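Local coordinates for SPbeta prophage-derived uncharacterized protein YopX (Bacillus subtilis, PDB 2I2L) that is of unknown function but forms a homodimer of all-beta subunits and is encoded by the SPbeta prophage, at residues Glu11-Trp16 / Ile120-Gln125; Leu23-Asn28 / Leu54-Lys59; Leu33-Thr38 / Val42-Ser47. All blocks are in the same frame, centred on the assembly; numbering follows the deposited sequence.

Contact 1 (Glu11-Trp16 / Ile120-Gln125)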
loop_
_atom_site.group_PDB
_atom_site.type_symbol
_atom_site.label_atom_id
_atom_site.label_comp_id
_atom_site.label_asym_id
_atom_site.label_seq_id
_atom_site.Cartn_x
_atom_site.Cartn_y
_atom_site.Cartn_z
ATOM N N GLU B 11 -16.318 16.428 1.671
ATOM C CA GLU B 11 -16.246 17.802 1.198
ATOM C C GLU B 11 -14.809 18.241 0.896
ATOM O O GLU B 11 -14.560 18.936 -0.091
ATOM C CB GLU B 11 -16.872 18.748 2.232
ATOM C CG GLU B 11 -18.342 18.467 2.564
ATOM C CD GLU B 11 -18.945 19.507 3.523
ATOM O OE1 GLU B 11 -20.058 19.272 4.053
ATOM O OE2 GLU B 11 -18.309 20.566 3.743
ATOM N N GLN B 12 -13.860 17.836 1.734
ATOM C CA GLN B 12 -12.472 18.221 1.514
ATOM C C GLN B 12 -11.479 17.069 1.659
ATOM O O GLN B 12 -11.795 16.026 2.236
ATOM C CB GLN B 12 -12.101 19.364 2.460
ATOM C CG GLN B 12 -12.460 19.113 3.916
ATOM C CD GLN B 12 -12.109 20.293 4.806
ATOM O OE1 GLN B 12 -12.629 21.393 4.632
ATOM N NE2 GLN B 12 -11.220 20.066 5.765
HETATM N N MSE B 13 -10.277 17.266 1.119
HETATM C CA MSE B 13 -9.224 16.253 1.170
HETATM C C MSE B 13 -8.286 16.519 2.349
HETATM O O MSE B 13 -7.909 17.665 2.603
HETATM C CB MSE B 13 -8.425 16.271 -0.136
HETATM C CG MSE B 13 -7.444 15.121 -0.273
HETATM SE SE MSE B 13 -8.311 13.424 -0.582
HETATM C CE MSE B 13 -8.316 13.441 -2.522
ATOM N N HIS B 14 -7.923 15.459 3.068
ATOM C CA HIS B 14 -7.025 15.570 4.217
ATOM C C HIS B 14 -5.750 14.759 3.995
ATOM O O HIS B 14 -5.811 13.569 3.676
ATOM C CB HIS B 14 -7.705 15.055 5.486
ATOM C CG HIS B 14 -8.939 15.816 5.870
ATOM N ND1 HIS B 14 -8.901 16.942 6.655
ATOM C CD2 HIS B 14 -10.241 15.615 5.547
ATOM C CE1 HIS B 14 -10.132 17.413 6.805
ATOM N NE2 HIS B 14 -10.957 16.627 6.143
ATOM N N TYR B 15 -4.596 15.400 4.156
ATOM C CA TYR B 15 -3.322 14.709 4.003
ATOM C C TYR B 15 -2.703 14.438 5.373
ATOM O O TYR B 15 -2.832 15.246 6.298
ATOM C CB TYR B 15 -2.383 15.515 3.120
ATOM C CG TYR B 15 -2.645 15.285 1.650
ATOM C CD1 TYR B 15 -2.366 14.051 1.060
ATOM C CD2 TYR B 15 -3.206 16.287 0.852
ATOM C CE1 TYR B 15 -2.637 13.814 -0.287
ATOM C CE2 TYR B 15 -3.484 16.061 -0.500
ATOM C CZ TYR B 15 -3.197 14.823 -1.061
ATOM O OH TYR B 15 -3.485 14.579 -2.384
ATOM N N TRP B 16 -2.058 13.276 5.491
ATOM C CA TRP B 16 -1.432 12.809 6.731
ATOM C C TRP B 16 -0.563 13.835 7.454
ATOM O O TRP B 16 -0.542 13.888 8.688
ATOM C CB TRP B 16 -0.596 11.557 6.450
ATOM C CG TRP B 16 0.546 11.815 5.522
ATOM C CD1 TRP B 16 0.512 11.817 4.158
ATOM C CD2 TRP B 16 1.877 12.192 5.891
ATOM N NE1 TRP B 16 1.738 12.178 3.656
ATOM C CE2 TRP B 16 2.598 12.416 4.701
ATOM C CE3 TRP B 16 2.533 12.370 7.120
ATOM C CZ2 TRP B 16 3.947 12.809 4.695
ATOM C CZ3 TRP B 16 3.879 12.763 7.116
ATOM C CH2 TRP B 16 4.567 12.977 5.910
ATOM N N ILE B 120 -2.349 15.509 -11.812
ATOM C CA ILE B 120 -3.058 16.761 -12.083
ATOM C C ILE B 120 -4.320 16.859 -11.245
ATOM O O ILE B 120 -5.051 17.848 -11.321
ATOM C CB ILE B 120 -3.460 16.907 -13.576
ATOM C CG1 ILE B 120 -4.166 15.636 -14.052
ATOM C CG2 ILE B 120 -2.237 17.232 -14.421
ATOM C CD1 ILE B 120 -4.686 15.707 -15.469
ATOM N N GLY B 121 -4.577 15.829 -10.447
ATOM C CA GLY B 121 -5.754 15.835 -9.596
ATOM C C GLY B 121 -6.132 14.437 -9.156
ATOM O O GLY B 121 -5.359 13.500 -9.342
ATOM N N ASP B 122 -7.317 14.296 -8.565
ATOM C CA ASP B 122 -7.803 12.993 -8.113
ATOM C C ASP B 122 -9.266 12.788 -8.471
ATOM O O ASP B 122 -9.965 13.722 -8.860
ATOM C CB ASP B 122 -7.604 12.838 -6.607
ATOM C CG ASP B 122 -8.168 13.997 -5.821
ATOM O OD1 ASP B 122 -9.405 14.073 -5.659
ATOM O OD2 ASP B 122 -7.363 14.836 -5.369
ATOM N N VAL B 123 -9.716 11.551 -8.341
ATOM C CA VAL B 123 -11.085 11.190 -8.664
ATOM C C VAL B 123 -12.120 11.908 -7.810
ATOM O O VAL B 123 -13.261 12.102 -8.245
ATOM C CB VAL B 123 -11.262 9.686 -8.530
ATOM N N TYR B 124 -11.739 12.313 -6.600
ATOM C CA TYR B 124 -12.702 12.981 -5.730
ATOM C C TYR B 124 -12.873 14.485 -5.922
ATOM O O TYR B 124 -13.988 14.997 -5.849
ATOM C CB TYR B 124 -12.407 12.654 -4.262
ATOM C CG TYR B 124 -12.586 11.180 -3.957
ATOM C CD1 TYR B 124 -11.507 10.300 -4.020
ATOM C CD2 TYR B 124 -13.840 10.653 -3.672
ATOM C CE1 TYR B 124 -11.668 8.940 -3.813
ATOM C CE2 TYR B 124 -14.014 9.291 -3.467
ATOM C CZ TYR B 124 -12.921 8.441 -3.541
ATOM O OH TYR B 124 -13.084 7.088 -3.378
ATOM N N GLN B 125 -11.792 15.202 -6.182
ATOM C CA GLN B 125 -11.908 16.642 -6.373
ATOM C C GLN B 125 -11.921 17.052 -7.841
ATOM O O GLN B 125 -12.144 18.219 -8.164
ATOM C CB GLN B 125 -10.769 17.357 -5.648
ATOM C CG GLN B 125 -10.806 17.154 -4.154
ATOM C CD GLN B 125 -9.750 17.953 -3.432
ATOM O OE1 GLN B 125 -8.550 17.706 -3.581
ATOM N NE2 GLN B 125 -10.192 18.925 -2.637
#
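M13, modelled as selenomethionine, reaches across from segment 11-16 and meets D122 with its terminal methyl and Q125 with its CB. M13 CE lies against the carboxylate of D122, 3.3 Å from D122 OD2 and 3.4 Å from D122 OD1, and the two side chains approach from opposite directions. M13 holds CG anti to its backbone N (chi1 -171°), and bends at chi2 and chi3 then bring the methyl to the carboxylate. A long, unbranched and flexible residue suits such a place, since it can follow an uneven surface that includes polar atoms. No hydrogen bond crosses here; the contact is packing between sheets. Strand 13-15 is an outermost strand of the four-stranded antiparallel sheet of this chain, strand 115-122 an outermost strand of the five-stranded one, and M13 bridges them where segment 120-125 turns after its strand. D122 shapes that turn as an Asx motif: Q125 N donates to D122 OD1 at 2.7 Å, almost in line with the C-O bond, with an N-H...O angle of 156°. Aspartate fits because its short side chain can bend back to a backbone N-H three residues on. The turn carries Q125 to M13, its chain extended beyond CG, and the amide lies alongside M13 CB, with Q125 OE1 3.7 Å away and NE2 at 4.1 Å. Glutamine is long enough to bring its uncharged amide to M13, and it suits a residue that is largely exposed to solvent. R68 of strand 68-74 also touches D122, and R6 and M55 pack on M13.

Contact 2 (Leu23-Asn28 / Leu54-Lys59)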
loop_
_atom_site.group_PDB
_atom_site.type_symbol
_atom_site.label_atom_id
_atom_site.label_comp_id
_atom_site.label_asym_id
_atom_site.label_seq_id
_atom_site.Cartn_x
_atom_site.Cartn_y
_atom_site.Cartn_z
ATOM N N LEU B 23 -4.713 9.100 11.942
ATOM C CA LEU B 23 -5.539 8.056 11.354
ATOM C C LEU B 23 -5.600 6.850 12.303
ATOM O O LEU B 23 -4.572 6.373 12.786
ATOM C CB LEU B 23 -4.940 7.631 10.020
ATOM C CG LEU B 23 -5.807 6.682 9.201
ATOM C CD1 LEU B 23 -7.120 7.375 8.840
ATOM C CD2 LEU B 23 -5.041 6.269 7.941
ATOM N N ILE B 24 -6.799 6.351 12.564
ATOM C CA ILE B 24 -6.945 5.222 13.475
ATOM C C ILE B 24 -7.555 3.991 12.825
ATOM O O ILE B 24 -8.722 3.999 12.437
ATOM C CB ILE B 24 -7.845 5.583 14.707
ATOM C CG1 ILE B 24 -7.519 6.996 15.207
ATOM C CG2 ILE B 24 -7.662 4.538 15.818
ATOM C CD1 ILE B 24 -6.043 7.233 15.527
ATOM N N ILE B 25 -6.773 2.925 12.740
ATOM C CA ILE B 25 -7.253 1.678 12.165
ATOM C C ILE B 25 -7.720 0.750 13.295
ATOM O O ILE B 25 -6.934 0.383 14.171
ATOM C CB ILE B 25 -6.136 0.970 11.377
ATOM C CG1 ILE B 25 -5.806 1.757 10.113
ATOM C CG2 ILE B 25 -6.569 -0.444 11.036
ATOM C CD1 ILE B 25 -4.594 1.260 9.407
ATOM N N LYS B 26 -8.991 0.370 13.287
ATOM C CA LYS B 26 -9.487 -0.514 14.332
ATOM C C LYS B 26 -9.385 -1.981 13.941
ATOM O O LYS B 26 -9.178 -2.321 12.769
ATOM C CB LYS B 26 -10.934 -0.179 14.691
ATOM C CG LYS B 26 -11.107 0.519 16.041
ATOM C CD LYS B 26 -11.085 2.050 15.930
ATOM C CE LYS B 26 -11.371 2.738 17.289
ATOM N NZ LYS B 26 -11.590 4.229 17.164
ATOM N N SER B 27 -9.548 -2.849 14.937
ATOM C CA SER B 27 -9.460 -4.289 14.733
ATOM C C SER B 27 -10.470 -4.853 13.757
ATOM O O SER B 27 -10.205 -5.858 13.105
ATOM C CB SER B 27 -9.607 -5.030 16.056
ATOM O OG SER B 27 -9.432 -6.419 15.839
ATOM N N ASN B 28 -11.636 -4.224 13.665
ATOM C CA ASN B 28 -12.656 -4.709 12.747
ATOM C C ASN B 28 -12.356 -4.225 11.334
ATOM O O ASN B 28 -13.149 -4.435 10.402
ATOM C CB ASN B 28 -14.033 -4.212 13.165
ATOM C CG ASN B 28 -14.167 -2.726 13.026
ATOM O OD1 ASN B 28 -15.273 -2.208 12.875
ATOM N ND2 ASN B 28 -13.039 -2.021 13.086
ATOM N N LEU B 54 -10.419 6.334 2.223
ATOM C CA LEU B 54 -9.031 6.257 2.684
ATOM C C LEU B 54 -8.146 5.860 1.486
ATOM O O LEU B 54 -8.346 4.806 0.882
ATOM C CB LEU B 54 -8.899 5.193 3.787
ATOM C CG LEU B 54 -7.817 5.327 4.875
ATOM C CD1 LEU B 54 -7.689 4.025 5.624
ATOM C CD2 LEU B 54 -6.476 5.690 4.273
HETATM N N MSE B 55 -7.177 6.707 1.145
HETATM C CA MSE B 55 -6.253 6.432 0.040
HETATM C C MSE B 55 -4.780 6.439 0.491
HETATM O O MSE B 55 -4.261 7.445 1.000
HETATM C CB MSE B 55 -6.447 7.457 -1.065
HETATM C CG MSE B 55 -7.845 7.468 -1.654
HETATM SE SE MSE B 55 -8.282 9.263 -2.277
HETATM C CE MSE B 55 -8.706 10.025 -0.550
ATOM N N TRP B 56 -4.109 5.307 0.302
ATOM C CA TRP B 56 -2.708 5.199 0.681
ATOM C C TRP B 56 -1.774 5.785 -0.366
ATOM O O TRP B 56 -2.130 5.946 -1.544
ATOM C CB TRP B 56 -2.319 3.742 0.909
ATOM C CG TRP B 56 -3.064 3.088 2.010
ATOM C CD1 TRP B 56 -3.961 2.074 1.891
ATOM C CD2 TRP B 56 -2.959 3.373 3.412
ATOM N NE1 TRP B 56 -4.427 1.707 3.131
ATOM C CE2 TRP B 56 -3.828 2.488 4.082
ATOM C CE3 TRP B 56 -2.215 4.284 4.163
ATOM C CZ2 TRP B 56 -3.972 2.485 5.474
ATOM C CZ3 TRP B 56 -2.357 4.278 5.553
ATOM C CH2 TRP B 56 -3.232 3.382 6.188
ATOM N N GLY B 57 -0.563 6.093 0.073
ATOM C CA GLY B 57 0.406 6.637 -0.847
ATOM C C GLY B 57 1.602 5.725 -0.980
ATOM O O GLY B 57 1.882 4.933 -0.096
ATOM N N ALA B 58 2.295 5.833 -2.102
ATOM C CA ALA B 58 3.491 5.056 -2.363
ATOM C C ALA B 58 4.540 6.041 -2.877
ATOM O O ALA B 58 4.226 6.989 -3.598
ATOM C CB ALA B 58 3.214 3.983 -3.423
ATOM N N LYS B 59 5.789 5.840 -2.493
ATOM C CA LYS B 59 6.820 6.722 -2.980
ATOM C C LYS B 59 7.382 6.093 -4.265
ATOM O O LYS B 59 7.851 4.956 -4.263
ATOM C CB LYS B 59 7.913 6.879 -1.929
ATOM C CG LYS B 59 8.883 8.012 -2.226
ATOM C CD LYS B 59 9.970 8.105 -1.169
ATOM C CE LYS B 59 10.869 9.297 -1.407
ATOM N NZ LYS B 59 11.892 9.394 -0.344
#
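L23 pushes one methyl, CD2, into the notch between L54 and W56, and this bump organises the contact. Facing it tip to tip is L54 CD2, 4.0 Å from L23 CD2, while the far corner of the indole, W56 CH2, lies 3.8 Å from the same methyl and is approached obliquely. With CG anti to the backbone N (chi1 -172°), L23 sends its fork toward the hollow, and a branched leucine end is broad enough to touch both neighbours. The second bump is I25 CD1, which comes to the edge of the indole, near its plane, 4.1 Å from W56 CH2. The extended CG1 branch of isoleucine gives the reach this needs. L54 CD2 lies over the centre of one W56 face, 4.1 Å above the plane, and so forms one wall of the notch while the ring forms the other. Strands 21-25 and 53-60 belong to two different antiparallel sheets, and their short segments run almost at right angles (97°), 11.1 Å apart, so these two segments meet through side chains alone. L23 also packs on Y5, and L54 on W31. Strand 21-25 pairs antiparallel with a strand of the second subunit, so its sheet continues across the dimer interface. The indole suits a place between core and dimer interface: its flank is apolar, while W56 NE1 hydrogen-bonds to the backbone O of N2 of the second subunit, and its ring meets W56 of that subunit.

Contact 3 (Leu33-Thr38 / Val42-Ser47)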
loop_
_atom_site.group_PDB
_atom_site.type_symbol
_atom_site.label_atom_id
_atom_site.label_comp_id
_atom_site.label_asym_id
_atom_site.label_seq_id
_atom_site.Cartn_x
_atom_site.Cartn_y
_atom_site.Cartn_z
ATOM N N LEU B 33 -10.553 9.143 10.967
ATOM C CA LEU B 33 -9.631 10.255 10.930
ATOM C C LEU B 33 -9.895 11.141 12.140
ATOM O O LEU B 33 -10.967 11.721 12.258
ATOM C CB LEU B 33 -9.813 11.070 9.660
ATOM C CG LEU B 33 -8.810 12.220 9.598
ATOM C CD1 LEU B 33 -7.426 11.675 9.264
ATOM C CD2 LEU B 33 -9.250 13.235 8.556
ATOM N N LYS B 34 -8.929 11.226 13.050
ATOM C CA LYS B 34 -9.069 12.072 14.230
ATOM C C LYS B 34 -8.232 13.333 14.016
ATOM O O LYS B 34 -7.398 13.384 13.108
ATOM C CB LYS B 34 -8.571 11.355 15.491
ATOM C CG LYS B 34 -9.280 10.050 15.830
ATOM C CD LYS B 34 -10.769 10.255 16.055
ATOM C CE LYS B 34 -11.397 9.057 16.761
ATOM N NZ LYS B 34 -11.012 8.994 18.199
ATOM N N ARG B 35 -8.465 14.343 14.851
ATOM C CA ARG B 35 -7.737 15.605 14.791
ATOM C C ARG B 35 -7.653 16.192 16.198
ATOM O O ARG B 35 -8.665 16.354 16.881
ATOM C CB ARG B 35 -8.446 16.585 13.857
ATOM C CG ARG B 35 -7.936 18.017 13.969
ATOM C CD ARG B 35 -8.888 19.026 13.309
ATOM N NE ARG B 35 -8.787 19.048 11.850
ATOM C CZ ARG B 35 -7.713 19.463 11.176
ATOM N NH1 ARG B 35 -6.635 19.897 11.822
ATOM N NH2 ARG B 35 -7.711 19.439 9.846
ATOM N N LEU B 36 -6.437 16.501 16.628
ATOM C CA LEU B 36 -6.203 17.065 17.950
ATOM C C LEU B 36 -6.328 18.589 17.906
ATOM O O LEU B 36 -5.566 19.270 17.213
ATOM C CB LEU B 36 -4.815 16.645 18.443
ATOM C CG LEU B 36 -4.532 16.790 19.935
ATOM C CD1 LEU B 36 -4.528 18.252 20.293
ATOM C CD2 LEU B 36 -5.574 16.041 20.747
ATOM N N TYR B 37 -7.292 19.114 18.659
ATOM C CA TYR B 37 -7.569 20.552 18.713
ATOM C C TYR B 37 -6.635 21.279 19.688
ATOM O O TYR B 37 -5.611 21.845 19.284
ATOM C CB TYR B 37 -9.027 20.750 19.114
ATOM C CG TYR B 37 -9.709 21.860 18.366
ATOM C CD1 TYR B 37 -9.552 23.192 18.760
ATOM C CD2 TYR B 37 -10.495 21.591 17.248
ATOM C CE1 TYR B 37 -10.167 24.235 18.059
ATOM C CE2 TYR B 37 -11.109 22.626 16.536
ATOM C CZ TYR B 37 -10.945 23.942 16.946
ATOM O OH TYR B 37 -11.562 24.962 16.251
ATOM N N THR B 38 -7.007 21.293 20.963
ATOM C CA THR B 38 -6.167 21.887 21.998
ATOM C C THR B 38 -5.348 20.645 22.336
ATOM O O THR B 38 -4.241 20.474 21.830
ATOM C CB THR B 38 -7.009 22.344 23.203
ATOM O OG1 THR B 38 -7.692 21.217 23.773
ATOM C CG2 THR B 38 -8.036 23.388 22.755
ATOM N N VAL B 42 -10.467 15.026 18.393
ATOM C CA VAL B 42 -11.787 15.240 17.800
ATOM C C VAL B 42 -11.934 14.603 16.427
ATOM O O VAL B 42 -11.193 14.926 15.500
ATOM C CB VAL B 42 -12.093 16.748 17.657
ATOM C CG1 VAL B 42 -13.409 16.943 16.929
ATOM C CG2 VAL B 42 -12.135 17.410 19.034
ATOM N N PRO B 43 -12.918 13.701 16.270
ATOM C CA PRO B 43 -13.148 13.023 14.984
ATOM C C PRO B 43 -13.479 13.935 13.786
ATOM O O PRO B 43 -14.139 14.968 13.925
ATOM C CB PRO B 43 -14.270 12.027 15.313
ATOM C CG PRO B 43 -14.996 12.698 16.434
ATOM C CD PRO B 43 -13.877 13.237 17.288
ATOM N N VAL B 44 -12.994 13.525 12.619
ATOM C CA VAL B 44 -13.182 14.247 11.365
ATOM C C VAL B 44 -14.067 13.408 10.437
ATOM O O VAL B 44 -15.022 13.920 9.834
ATOM C CB VAL B 44 -11.822 14.501 10.660
ATOM C CG1 VAL B 44 -12.019 15.403 9.452
ATOM C CG2 VAL B 44 -10.830 15.116 11.637
ATOM N N VAL B 45 -13.730 12.124 10.315
ATOM C CA VAL B 45 -14.496 11.198 9.490
ATOM C C VAL B 45 -14.230 9.754 9.844
ATOM O O VAL B 45 -13.223 9.429 10.466
ATOM C CB VAL B 45 -14.214 11.350 7.989
ATOM C CG1 VAL B 45 -15.395 12.014 7.319
ATOM C CG2 VAL B 45 -12.940 12.137 7.766
ATOM N N ASP B 46 -15.156 8.895 9.424
ATOM C CA ASP B 46 -15.103 7.461 9.666
ATOM C C ASP B 46 -15.136 6.721 8.365
ATOM O O ASP B 46 -15.253 7.308 7.303
ATOM C CB ASP B 46 -16.318 7.020 10.464
ATOM C CG ASP B 46 -16.276 7.503 11.878
ATOM O OD1 ASP B 46 -15.679 6.804 12.712
ATOM O OD2 ASP B 46 -16.822 8.588 12.159
ATOM N N SER B 47 -15.032 5.410 8.461
ATOM C CA SER B 47 -15.099 4.554 7.297
ATOM C C SER B 47 -16.602 4.321 7.097
ATOM O O SER B 47 -17.040 3.846 6.052
ATOM C CB SER B 47 -14.377 3.229 7.581
ATOM O OG SER B 47 -14.893 2.580 8.742
#
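L33 and V45 are joined by a hydrogen bond from L33 N to V45 O at 2.7 Å, and L33 O takes the N-H of V44, also at 2.7 Å, plus a longer, weak bond from V45 N. One residue facing two on the partner strand is a classic beta bulge, and it interrupts the antiparallel hairpin of strands 31-36 and 41-46. Toward the hairpin's loop the register is again one-to-one: V42 N donates to R35 O at 2.7 Å, and R35 N returns a weak bond to V42 O. K34 faces P43 between these, as a non-hydrogen-bonded pair; proline suits this spot, for its missing N-H is not called on. The extra residue is taken up at V44, whose psi of -48° lets both it and V45 turn toward L33. Leucine is long enough to lie against both valines. The L33 side chain passes at a slant to V44, with L33 CD2 3.6 Å from V44 CB, while L33 CB meets V45 CG2. Compact, beta-branched valines fit close to the backbone here, and H14 of strand 13-15 adds to the packing on L33 and V44. R35 emerges beside V44, its aliphatic base supplying the apolar contact while a bend at chi3 (-77°) turns the guanidinium toward H14. On the other face K34, bent at chi2 (-60°), crosses P43 and leaves K34 CD 3.8 Å from P43 CA. At the V44 side chain, CG2 is 3.6 Å from R35 CB.

Contact 3 combines backbone hydrogen bonds with side-chain packing in one hairpin, far out from the centre of the chain and partly buried, whereas contacts 1 and 2 join different sheets by side chains alone. Contact 2 is the buried one and wholly apolar; contact 1, partly buried, sets a selenomethionine side chain against polar groups. Strands 13-15 and 53-60 share a sheet, with strand 5-8 between them, and M13 SE lies 3.4 Å from M55 CE. Strands 21-25 and 31-36 are neighbours in another sheet, where I24 of contact 2 packs on K34 of contact 3. H14, in segment 11-16, packs on L33 and V44 of contact 3. Along the chain, contact 3 is nested inside contact 2, and that inside contact 1.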